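Local coordinates for tailspike protein (Siphovirus 9NA, PDB 3RIQ) that serves as the phage's trimeric receptor-binding tailspike, recognising Salmonella lipopolysaccharide and probably cleaving its O-antigen chains as an endorhamnosidase, at residues 21-26 with 32-37; 84-89 with 116-121; 210-213 with 219-222; 145-150 with 186-191. All blocks are in the same frame, centred on the assembly; numbering follows the deposited sequence. Where two conformers were deposited one is given.

Interaction 1: 21-26 with 32-37; sequences MTLQEA and DSLLID
Leu23 and Ile36 meet through their end methyls because of how each side chain leaves its backbone: Leu23 carries CG opposite its own N (chi1 -169°), while Ile36 sets CG1 beside the backbone N (chi1 -49°). Neither CB is aimed straight across, yet the tips converge, Leu23 CD1 on Ile36 CD1 at 3.8 Å, with the two side chains crossing at about a right angle. One turn further along the helix, Ala26 faces the strand directly and its CB rests on Leu34 CD1 at 3.8 Å. The other Leu34 branch, CD2, lies 4.4 Å from Leu23 CD1, so Leu34 reaches both helical residues. All four are buried and the join is wholly apolar. The helix start is held by polar bonds: Thr22 and Glu25 form a capping box, in which Thr22 OG1 accepts from Glu25 N at 3.0 Å. Glu25 OE1 takes the backbone N-H groups of both Met21 and Thr22, the latter from 50° above the carboxylate plane. In the fold, helix 23-29 lies in the connection between the parallel strands 14-16 and 33-36; Phe63 of strand 63-65 packs on both Leu23 and Ile36, and strand 33-36 runs parallel between strands 14-16 and 56-59.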
loop_
_atom_site.group_PDB
_atom_site.type_symbol
_atom_site.label_atom_id
_atom_site.label_comp_id
_atom_site.label_asym_id
_atom_site.label_seq_id
_atom_site.Cartn_x
_atom_site.Cartn_y
_atom_site.Cartn_z
ATOM N N MET A 21 1.594 -51.686 6.797
ATOM C CA MET A 21 2.776 -51.707 5.930
ATOM C C MET A 21 2.753 -50.584 4.904
ATOM O O MET A 21 3.805 -50.043 4.550
ATOM C CB MET A 21 2.933 -53.062 5.231
ATOM C CG MET A 21 3.418 -54.173 6.151
ATOM S SD MET A 21 5.043 -53.790 6.850
ATOM C CE MET A 21 6.139 -54.024 5.448
ATOM N N THR A 22 1.559 -50.222 4.427
ATOM C CA THR A 22 1.441 -49.245 3.333
ATOM C C THR A 22 0.480 -48.128 3.720
ATOM O O THR A 22 -0.419 -48.310 4.567
ATOM C CB THR A 22 0.926 -49.864 2.011
ATOM O OG1 THR A 22 -0.423 -50.289 2.165
ATOM C CG2 THR A 22 1.791 -51.063 1.544
ATOM N N LEU A 23 0.609 -47.005 3.018
ATOM C CA LEU A 23 -0.316 -45.902 3.158
ATOM C C LEU A 23 -1.731 -46.282 2.692
ATOM O O LEU A 23 -2.717 -45.878 3.318
ATOM C CB LEU A 23 0.203 -44.688 2.388
ATOM C CG LEU A 23 -0.521 -43.378 2.659
ATOM C CD1 LEU A 23 -0.668 -43.044 4.164
ATOM C CD2 LEU A 23 0.262 -42.256 1.876
ATOM N N GLN A 24 -1.833 -47.109 1.655
ATOM C CA GLN A 24 -3.150 -47.599 1.223
ATOM C C GLN A 24 -3.841 -48.410 2.330
ATOM O O GLN A 24 -5.038 -48.208 2.606
ATOM C CB GLN A 24 -3.050 -48.453 -0.052
ATOM C CG GLN A 24 -4.422 -49.046 -0.468
ATOM C CD GLN A 24 -5.356 -47.917 -0.918
ATOM O OE1 GLN A 24 -5.126 -47.284 -1.956
ATOM N NE2 GLN A 24 -6.352 -47.607 -0.096
ATOM N N GLU A 25 -3.102 -49.291 3.000
ATOM C CA GLU A 25 -3.735 -50.058 4.092
ATOM C C GLU A 25 -4.262 -49.132 5.194
ATOM O O GLU A 25 -5.358 -49.331 5.727
ATOM C CB GLU A 25 -2.734 -51.044 4.686
ATOM C CG GLU A 25 -2.464 -52.263 3.817
ATOM C CD GLU A 25 -1.164 -52.982 4.139
ATOM O OE1 GLU A 25 -0.349 -52.460 4.928
ATOM O OE2 GLU A 25 -0.951 -54.068 3.569
ATOM N N ALA A 26 -3.497 -48.087 5.506
ATOM C CA ALA A 26 -3.914 -47.108 6.515
ATOM C C ALA A 26 -5.153 -46.314 6.035
ATOM O O ALA A 26 -6.110 -46.128 6.795
ATOM C CB ALA A 26 -2.743 -46.166 6.854
ATOM N N ASP A 32 -12.127 -41.301 10.197
ATOM C CA ASP A 32 -12.201 -39.858 10.530
ATOM C C ASP A 32 -10.787 -39.279 10.366
ATOM O O ASP A 32 -10.533 -38.497 9.459
ATOM C CB ASP A 32 -12.701 -39.749 11.961
ATOM C CG ASP A 32 -12.769 -38.313 12.494
ATOM O OD1 ASP A 32 -12.325 -37.362 11.809
ATOM O OD2 ASP A 32 -13.220 -38.150 13.654
ATOM N N SER A 33 -9.873 -39.678 11.249
ATOM C CA SER A 33 -8.501 -39.184 11.185
ATOM C C SER A 33 -7.480 -40.253 10.794
ATOM O O SER A 33 -7.683 -41.440 11.038
ATOM C CB SER A 33 -8.161 -38.532 12.513
ATOM O OG SER A 33 -9.044 -37.445 12.717
ATOM N N LEU A 34 -6.389 -39.803 10.174
ATOM C CA LEU A 34 -5.294 -40.646 9.710
ATOM C C LEU A 34 -4.025 -39.957 10.174
ATOM O O LEU A 34 -3.742 -38.837 9.735
ATOM C CB LEU A 34 -5.354 -40.822 8.174
ATOM C CG LEU A 34 -4.077 -41.354 7.499
ATOM C CD1 LEU A 34 -3.589 -42.669 8.093
ATOM C CD2 LEU A 34 -4.351 -41.455 5.997
ATOM N N LEU A 35 -3.301 -40.586 11.093
ATOM C CA LEU A 35 -2.075 -40.003 11.652
ATOM C C LEU A 35 -0.844 -40.559 10.943
ATOM O O LEU A 35 -0.659 -41.775 10.901
ATOM C CB LEU A 35 -2.008 -40.279 13.168
ATOM C CG LEU A 35 -0.708 -39.856 13.863
ATOM C CD1 LEU A 35 -0.671 -38.318 13.939
ATOM C CD2 LEU A 35 -0.625 -40.485 15.260
ATOM N N ILE A 36 -0.015 -39.679 10.388
ATOM C CA ILE A 36 1.269 -40.121 9.778
ATOM C C ILE A 36 2.317 -39.985 10.883
ATOM O O ILE A 36 2.901 -38.917 11.069
ATOM C CB ILE A 36 1.628 -39.303 8.517
ATOM C CG1 ILE A 36 0.427 -39.223 7.537
ATOM C CG2 ILE A 36 2.878 -39.860 7.856
ATOM C CD1 ILE A 36 -0.029 -40.537 6.961
ATOM N N ASP A 37 2.522 -41.076 11.641
ATOM C CA ASP A 37 3.380 -41.029 12.834
ATOM C C ASP A 37 4.807 -41.534 12.608
ATOM O O ASP A 37 5.609 -41.461 13.521
ATOM C CB ASP A 37 2.713 -41.773 14.016
ATOM C CG ASP A 37 2.437 -43.246 13.721
ATOM O OD1 ASP A 37 2.280 -43.637 12.534
ATOM O OD2 ASP A 37 2.341 -44.016 14.716
#

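Interaction 2: 84-89 with 116-121; sequences HMHTKT and QRLDKG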
loop_
_atom_site.group_PDB
_atom_site.type_symbol
_atom_site.label_atom_id
_atom_site.label_comp_id
_atom_site.label_asym_id
_atom_site.label_seq_id
_atom_site.Cartn_x
_atom_site.Cartn_y
_atom_site.Cartn_z
ATOM N N HIS A 84 4.935 -33.187 4.528
ATOM C CA HIS A 84 6.310 -32.882 4.119
ATOM C C HIS A 84 6.776 -33.859 3.043
ATOM O O HIS A 84 6.903 -35.041 3.315
ATOM C CB HIS A 84 7.250 -32.956 5.332
ATOM C CG HIS A 84 8.638 -32.447 5.068
ATOM N ND1 HIS A 84 9.280 -31.592 5.938
ATOM C CD2 HIS A 84 9.523 -32.691 4.063
ATOM C CE1 HIS A 84 10.492 -31.321 5.468
ATOM N NE2 HIS A 84 10.670 -31.992 4.345
ATOM N N MET A 85 7.006 -33.363 1.840
ATOM C CA MET A 85 7.516 -34.160 0.732
ATOM C C MET A 85 9.034 -34.046 0.670
ATOM O O MET A 85 9.556 -32.972 0.430
ATOM C CB MET A 85 6.906 -33.703 -0.595
ATOM C CG MET A 85 5.405 -33.770 -0.658
ATOM S SD MET A 85 4.651 -35.328 -0.161
ATOM C CE MET A 85 5.408 -36.468 -1.386
ATOM N N HIS A 86 9.734 -35.157 0.883
ATOM C CA HIS A 86 11.194 -35.173 0.928
ATOM C C HIS A 86 11.789 -36.120 -0.134
ATOM O O HIS A 86 11.428 -37.279 -0.205
ATOM C CB HIS A 86 11.618 -35.627 2.331
ATOM C CG HIS A 86 13.049 -35.310 2.700
ATOM N ND1 HIS A 86 14.132 -35.806 1.995
ATOM C CD2 HIS A 86 13.567 -34.613 3.747
ATOM C CE1 HIS A 86 15.252 -35.380 2.560
ATOM N NE2 HIS A 86 14.938 -34.671 3.635
ATOM N N THR A 87 12.703 -35.628 -0.944
ATOM C CA THR A 87 13.399 -36.481 -1.896
ATOM C C THR A 87 14.083 -37.699 -1.227
ATOM O O THR A 87 14.520 -37.627 -0.050
ATOM C CB THR A 87 14.442 -35.629 -2.696
ATOM O OG1 THR A 87 14.950 -36.428 -3.773
ATOM C CG2 THR A 87 15.617 -35.131 -1.799
ATOM N N LYS A 88 14.200 -38.802 -1.955
ATOM C CA LYS A 88 14.992 -39.924 -1.461
ATOM C C LYS A 88 16.477 -39.724 -1.841
ATOM O O LYS A 88 17.361 -39.726 -0.982
ATOM C CB LYS A 88 14.422 -41.255 -1.975
ATOM C CG LYS A 88 15.313 -42.454 -1.559
ATOM C CD LYS A 88 14.669 -43.822 -1.866
ATOM C CE LYS A 88 14.392 -44.021 -3.377
ATOM N NZ LYS A 88 13.773 -45.390 -3.737
ATOM N N THR A 89 16.727 -39.491 -3.119
ATOM C CA THR A 89 18.074 -39.227 -3.641
ATOM C C THR A 89 18.399 -37.737 -3.515
ATOM O O THR A 89 17.551 -36.907 -3.785
ATOM C CB THR A 89 18.138 -39.613 -5.154
ATOM O OG1 THR A 89 17.789 -40.997 -5.316
ATOM C CG2 THR A 89 19.542 -39.406 -5.731
ATOM N N GLN A 116 25.736 -31.976 -5.250
ATOM C CA GLN A 116 24.623 -32.559 -4.481
ATOM C C GLN A 116 24.287 -31.760 -3.225
ATOM O O GLN A 116 25.148 -31.532 -2.366
ATOM C CB GLN A 116 24.932 -34.018 -4.121
ATOM C CG GLN A 116 24.770 -34.918 -5.309
ATOM C CD GLN A 116 25.032 -36.371 -4.972
ATOM O OE1 GLN A 116 26.185 -36.775 -4.811
ATOM N NE2 GLN A 116 23.959 -37.166 -4.883
ATOM N N ARG A 117 23.038 -31.315 -3.134
ATOM C CA ARG A 117 22.589 -30.527 -1.993
ATOM C C ARG A 117 21.152 -30.868 -1.685
ATOM O O ARG A 117 20.353 -31.153 -2.589
ATOM C CB ARG A 117 22.653 -28.995 -2.265
ATOM C CG ARG A 117 23.986 -28.431 -2.705
ATOM C CD ARG A 117 23.860 -26.904 -2.795
ATOM N NE ARG A 117 25.136 -26.314 -3.184
ATOM C CZ ARG A 117 25.585 -26.229 -4.432
ATOM N NH1 ARG A 117 26.782 -25.666 -4.669
ATOM N NH2 ARG A 117 24.849 -26.666 -5.438
ATOM N N LEU A 118 20.826 -30.813 -0.407
ATOM C CA LEU A 118 19.421 -30.874 0.027
ATOM C C LEU A 118 18.869 -29.512 0.449
ATOM O O LEU A 118 17.658 -29.374 0.685
ATOM C CB LEU A 118 19.288 -31.826 1.226
ATOM C CG LEU A 118 19.375 -33.340 0.973
ATOM C CD1 LEU A 118 19.306 -34.129 2.270
ATOM C CD2 LEU A 118 18.261 -33.734 0.049
ATOM N N ASP A 119 19.746 -28.526 0.612
ATOM C CA ASP A 119 19.340 -27.263 1.270
ATOM C C ASP A 119 19.082 -26.080 0.336
ATOM O O ASP A 119 18.337 -25.170 0.704
ATOM C CB ASP A 119 20.336 -26.852 2.377
ATOM C CG ASP A 119 21.755 -26.574 1.836
ATOM O OD1 ASP A 119 22.185 -27.255 0.883
ATOM O OD2 ASP A 119 22.455 -25.660 2.350
ATOM N N LYS A 120 19.739 -26.041 -0.825
ATOM C CA LYS A 120 19.675 -24.823 -1.654
ATOM C C LYS A 120 20.068 -25.160 -3.096
ATOM O O LYS A 120 20.589 -26.265 -3.384
ATOM C CB LYS A 120 20.593 -23.711 -1.092
ATOM C CG LYS A 120 22.060 -24.004 -1.212
ATOM C CD LYS A 120 22.859 -23.062 -0.318
ATOM C CE LYS A 120 24.332 -23.099 -0.672
ATOM N NZ LYS A 120 25.152 -22.470 0.425
ATOM N N GLY A 121 19.884 -24.193 -3.985
ATOM C CA GLY A 121 20.015 -24.437 -5.423
ATOM C C GLY A 121 18.825 -25.218 -5.950
ATOM O O GLY A 121 17.995 -25.690 -5.185
#
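Leu118 reaches across to strand 79-87 with one methyl, CD2, which lies 3.5 Å from Thr87 CG2 and 4.3 Å from His86 CE1. Thr87 points its CB at the loop, and chi1 of -170° sets OG1 opposite the backbone N, leaving the methyl CG2 between N and the carbonyl carbon as the group that meets leucine. The imidazole of His86 is approached obliquely by the same CD2. A second shell fixes both strand residues. His86 ND1 donates to Thr87 O at 2.8 Å, the oxygen lying close to the ring plane and using a lone pair in the carbonyl plane, which holds the ring's rotation. Thr87 OG1 donates to Thr89 O at 2.6 Å and also receives the N-H of Gly145, so the hydroxyl is bound while the methyl packs. Further out, the 116-121 loop is tied down by Gln116 NE2 to Thr90 O, and by Thr93 OG1, which bonds both Arg117 NH2 and Lys120 O. No hydrogen bond joins the two segments themselves: a partly exposed leucine packs one methyl on the threonine methyl and obliquely on the imidazole, so the excursion after strand 79-87 folds back on the beta-helix through a small apolar touch framed by polar bonds.

Interaction 3: 210-213 with 219-222; sequences GEIK and AVLF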
loop_
_atom_site.group_PDB
_atom_site.type_symbol
_atom_site.label_atom_id
_atom_site.label_comp_id
_atom_site.label_asym_id
_atom_site.label_seq_id
_atom_site.Cartn_x
_atom_site.Cartn_y
_atom_site.Cartn_z
ATOM N N GLY A 210 3.117 -17.644 3.849
ATOM C CA GLY A 210 4.284 -18.515 3.779
ATOM C C GLY A 210 5.379 -18.118 2.813
ATOM O O GLY A 210 5.466 -16.965 2.349
ATOM N N GLU A 211 6.220 -19.092 2.524
ATOM C CA GLU A 211 7.437 -18.898 1.744
ATOM C C GLU A 211 7.801 -20.185 1.032
ATOM O O GLU A 211 7.749 -21.286 1.641
ATOM C CB GLU A 211 8.618 -18.434 2.630
ATOM C CG GLU A 211 9.907 -18.218 1.818
ATOM C CD GLU A 211 10.941 -17.301 2.483
ATOM O OE1 GLU A 211 10.677 -16.797 3.616
ATOM O OE2 GLU A 211 12.026 -17.058 1.851
ATOM N N ILE A 212 8.141 -20.065 -0.248
ATOM C CA ILE A 212 8.604 -21.191 -1.069
ATOM C C ILE A 212 9.977 -20.800 -1.611
ATOM O O ILE A 212 10.142 -19.683 -2.130
ATOM C CB ILE A 212 7.582 -21.446 -2.230
ATOM C CG1 ILE A 212 6.268 -22.020 -1.628
ATOM C CG2 ILE A 212 8.186 -22.376 -3.316
ATOM C CD1 ILE A 212 5.114 -21.996 -2.569
ATOM N N LYS A 213 10.928 -21.731 -1.531
ATOM C CA LYS A 213 12.339 -21.488 -1.844
ATOM C C LYS A 213 12.842 -22.418 -2.933
ATOM O O LYS A 213 12.535 -23.625 -2.927
ATOM C CB LYS A 213 13.194 -21.733 -0.594
ATOM C CG LYS A 213 12.696 -20.999 0.633
ATOM C CD LYS A 213 13.637 -21.217 1.841
ATOM C CE LYS A 213 13.047 -20.519 3.066
ATOM N NZ LYS A 213 13.926 -20.616 4.293
ATOM N N ALA A 219 7.185 -20.433 -7.978
ATOM C CA ALA A 219 6.751 -20.875 -6.653
ATOM C C ALA A 219 5.320 -21.429 -6.694
ATOM O O ALA A 219 5.026 -22.481 -6.079
ATOM C CB ALA A 219 6.873 -19.775 -5.619
ATOM N N VAL A 220 4.437 -20.732 -7.410
ATOM C CA VAL A 220 3.072 -21.210 -7.651
ATOM C C VAL A 220 2.822 -21.076 -9.124
ATOM O O VAL A 220 3.171 -20.041 -9.723
ATOM C CB VAL A 220 2.001 -20.405 -6.850
ATOM C CG1 VAL A 220 0.634 -21.053 -7.033
ATOM C CG2 VAL A 220 2.376 -20.299 -5.353
ATOM N N LEU A 221 2.200 -22.118 -9.717
ATOM C CA LEU A 221 1.949 -22.166 -11.161
ATOM C C LEU A 221 0.484 -22.523 -11.427
ATOM O O LEU A 221 -0.044 -23.495 -10.839
ATOM C CB LEU A 221 2.871 -23.221 -11.794
ATOM C CG LEU A 221 2.661 -23.459 -13.299
ATOM C CD1 LEU A 221 3.092 -22.234 -14.086
ATOM C CD2 LEU A 221 3.444 -24.655 -13.742
ATOM N N PHE A 222 -0.183 -21.714 -12.246
ATOM C CA PHE A 222 -1.600 -21.933 -12.644
ATOM C C PHE A 222 -1.712 -22.377 -14.106
ATOM O O PHE A 222 -1.091 -21.769 -14.986
ATOM C CB PHE A 222 -2.425 -20.652 -12.477
ATOM C CG PHE A 222 -2.567 -20.216 -11.044
ATOM C CD1 PHE A 222 -3.656 -20.626 -10.272
ATOM C CD2 PHE A 222 -1.560 -19.468 -10.426
ATOM C CE1 PHE A 222 -3.771 -20.265 -8.921
ATOM C CE2 PHE A 222 -1.681 -19.101 -9.074
ATOM C CZ PHE A 222 -2.767 -19.510 -8.328
#
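Ile212 of strand 211-214 and Ala219, just before strand 220-223, are nearest, their CA atoms 5.9 Å apart, and no hydrogen bond links the segments. Both CB atoms face across the gap. The Ala219 methyl sits against the branch point of Ile212, with Ile212 CG2 3.7 Å and Ile212 CB 3.8 Å from Ala219 CB. With CG1 beside the backbone N (chi1 -70°) and the chain extended beyond it (chi2 166°), Ile212 carries CD1 past the alanine methyl to the following backbone, where CD1 comes within 3.5 Å of Ala219 O. The same CD1 lies 4.3 Å from Val220 CG2, a looser touch at the far end of the side chain. Both branches of Ile212 thus touch the other segment, CG2 the alanine methyl, CD1 the carbonyl oxygen and Val220, and all three residues are buried. Glu211 and Lys213 turn their CB atoms the other way; the Lys213 amine makes salt bridges to Asp230 and Asp232 of the third subunit. The contact belongs to one rung of the right-handed parallel beta-helix: Ile212 packs on Phe184 and Ala186 of strand 184-194, whereas Ala219 touches Ser240 and Val220 touches Leu238, both on strand 238-241, and Val220 also meets Val235 of strand 234-236.

Interaction 4: 145-150 with 186-191; sequences GATLRV and AWESGI
Gly145 sets its CA over one face of the Trp187 indole. That CA stands 3.5 Å from the centroid of the five-membered ring, only 7° off the ring normal, a CH-pi contact. Trp187 CD2 and CE2, the atoms of the ring fusion, both lie 3.6 Å from Gly145 CA; with no side chain, Gly145 lets its CA come right onto the ring. Trp187 carries its indole there by placing CG opposite its own N (chi1 177°). Pro91, Lys123 and Ala144 also pack on this tryptophan, and Gly145 N is held by Thr87 OG1, so this half is closely fitted and buried. The other half is open in character. Thr147 OG1 comes no nearer than 4.4 Å to Trp187 CD1, at an oblique angle to the ring, and 4.5 Å separates it from Glu188 OE2. A water spans that gap, lying at the indole edge and in its plane; it is 2.7 Å from Thr147 OG1 and donates to Glu188 OE2 at 2.8 Å. Glu188 itself is solvent-exposed. Strand 146-151 and the corner at residues 187-191 lie one strand apart in the parallel stacking, strand 166-171 between them. The contact therefore joins them by two means: dispersion and CH-pi attraction where the ring meets glycine, and a water-mediated link on the solvent side. There the carboxylate is shared between the water at OE2 and a salt bridge from Lys123 to OE1, so the polar side is held through solvent and a lysine and not by a direct bond between the segments.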
loop_
_atom_site.group_PDB
_atom_site.type_symbol
_atom_site.label_atom_id
_atom_site.label_comp_id
_atom_site.label_asym_id
_atom_site.label_seq_id
_atom_site.Cartn_x
_atom_site.Cartn_y
_atom_site.Cartn_z
ATOM N N GLY A 145 13.643 -36.024 -6.294
ATOM C CA GLY A 145 12.502 -35.099 -6.116
ATOM C C GLY A 145 11.238 -35.839 -5.757
ATOM O O GLY A 145 10.930 -36.850 -6.380
ATOM N N ALA A 146 10.510 -35.330 -4.759
ATOM C CA ALA A 146 9.296 -35.972 -4.242
ATOM C C ALA A 146 8.100 -35.066 -4.528
ATOM O O ALA A 146 8.001 -33.955 -3.965
ATOM C CB ALA A 146 9.442 -36.183 -2.725
ATOM N N THR A 147 7.174 -35.559 -5.351
ATOM C CA THR A 147 5.952 -34.812 -5.680
ATOM C C THR A 147 4.717 -35.551 -5.202
ATOM O O THR A 147 4.523 -36.749 -5.522
ATOM C CB THR A 147 5.875 -34.603 -7.221
ATOM O OG1 THR A 147 7.074 -33.943 -7.642
ATOM C CG2 THR A 147 4.684 -33.749 -7.621
ATOM N N LEU A 148 3.864 -34.835 -4.472
ATOM C CA LEU A 148 2.521 -35.332 -4.140
ATOM C C LEU A 148 1.604 -34.868 -5.260
ATOM O O LEU A 148 1.518 -33.669 -5.524
ATOM C CB LEU A 148 2.047 -34.710 -2.800
ATOM C CG LEU A 148 0.753 -35.384 -2.253
ATOM C CD1 LEU A 148 1.019 -36.855 -1.846
ATOM C CD2 LEU A 148 0.176 -34.550 -1.109
ATOM N N ARG A 149 0.888 -35.803 -5.889
ATOM C CA ARG A 149 -0.095 -35.463 -6.910
ATOM C C ARG A 149 -1.470 -35.818 -6.370
ATOM O O ARG A 149 -1.784 -37.012 -6.171
ATOM C CB ARG A 149 0.185 -36.213 -8.208
ATOM C CG ARG A 149 -0.696 -35.746 -9.375
ATOM C CD ARG A 149 -0.410 -36.495 -10.653
ATOM N NE ARG A 149 -0.790 -35.658 -11.799
ATOM C CZ ARG A 149 -0.461 -35.929 -13.057
ATOM N NH1 ARG A 149 0.167 -37.079 -13.343
ATOM N NH2 ARG A 149 -0.776 -35.070 -14.031
ATOM N N VAL A 150 -2.280 -34.789 -6.113
ATOM C CA VAL A 150 -3.657 -34.962 -5.621
ATOM C C VAL A 150 -4.559 -34.866 -6.852
ATOM O O VAL A 150 -4.574 -33.823 -7.520
ATOM C CB VAL A 150 -4.003 -33.896 -4.577
ATOM C CG1 VAL A 150 -5.476 -33.953 -4.198
ATOM C CG2 VAL A 150 -3.106 -34.031 -3.354
ATOM N N ALA A 186 11.546 -26.276 -2.860
ATOM C CA ALA A 186 10.797 -26.874 -3.965
ATOM C C ALA A 186 11.663 -27.740 -4.870
ATOM O O ALA A 186 12.913 -27.684 -4.813
ATOM C CB ALA A 186 10.127 -25.738 -4.773
ATOM N N TRP A 187 11.007 -28.573 -5.674
ATOM C CA TRP A 187 11.726 -29.393 -6.678
ATOM C C TRP A 187 11.586 -28.773 -8.097
ATOM O O TRP A 187 12.583 -28.395 -8.713
ATOM C CB TRP A 187 11.186 -30.824 -6.633
ATOM C CG TRP A 187 11.800 -31.722 -7.665
ATOM C CD1 TRP A 187 11.137 -32.481 -8.608
ATOM C CD2 TRP A 187 13.203 -31.984 -7.857
ATOM N NE1 TRP A 187 12.049 -33.196 -9.362
ATOM C CE2 TRP A 187 13.316 -32.917 -8.920
ATOM C CE3 TRP A 187 14.370 -31.544 -7.216
ATOM C CZ2 TRP A 187 14.558 -33.402 -9.369
ATOM C CZ3 TRP A 187 15.582 -32.000 -7.660
ATOM C CH2 TRP A 187 15.677 -32.945 -8.717
ATOM N N GLU A 188 10.346 -28.639 -8.562
ATOM C CA GLU A 188 10.020 -27.994 -9.824
ATOM C C GLU A 188 9.262 -26.705 -9.460
ATOM O O GLU A 188 9.829 -25.843 -8.767
ATOM C CB GLU A 188 9.261 -28.977 -10.747
ATOM C CG GLU A 188 10.189 -30.077 -11.218
ATOM C CD GLU A 188 9.512 -31.270 -11.856
ATOM O OE1 GLU A 188 10.046 -31.731 -12.881
ATOM O OE2 GLU A 188 8.503 -31.786 -11.315
ATOM N N SER A 189 8.030 -26.539 -9.913
ATOM C CA SER A 189 7.206 -25.470 -9.341
ATOM C C SER A 189 6.743 -25.921 -7.948
ATOM O O SER A 189 6.478 -27.094 -7.734
ATOM C CB SER A 189 6.038 -25.141 -10.256
ATOM O OG SER A 189 6.488 -24.468 -11.414
ATOM N N GLY A 190 6.666 -24.999 -6.993
ATOM C CA GLY A 190 6.326 -25.420 -5.610
ATOM C C GLY A 190 4.911 -25.973 -5.471
ATOM O O GLY A 190 4.711 -27.119 -5.008
ATOM N N ILE A 191 3.930 -25.174 -5.887
ATOM C CA ILE A 191 2.541 -25.603 -5.885
ATOM C C ILE A 191 2.003 -25.380 -7.273
ATOM O O ILE A 191 2.106 -24.251 -7.796
ATOM C CB ILE A 191 1.685 -24.749 -4.908
ATOM C CG1 ILE A 191 2.220 -24.799 -3.462
ATOM C CG2 ILE A 191 0.202 -25.184 -4.995
ATOM C CD1 ILE A 191 2.136 -26.037 -2.814
HETATM O O HOH W 1 7.321 -31.477 -8.833
#

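Overall arrangement
All four contacts lie in or against the parallel beta-helix; along the chain the order is 1, 2, 4, 3. Interactions 1 and 3 are buried and without hydrogen bonds across their segments, though 3 also sets a methyl on a carbonyl oxygen; the first seats a helix on a strand and the third packs a strand isoleucine on the start of the next strand. Interactions 2 and 4 are partly buried, one a leucine touch from an excursion, the other a ring face plus a bridging water. These two touch through a hydrogen bond from Gly145 N to Thr87 OG1, while 3 and 4 both involve strand 184-194, which pairs with 211-214 and 220-223. Interaction 1 stands apart, its centre about 21 Å from that of interaction 4.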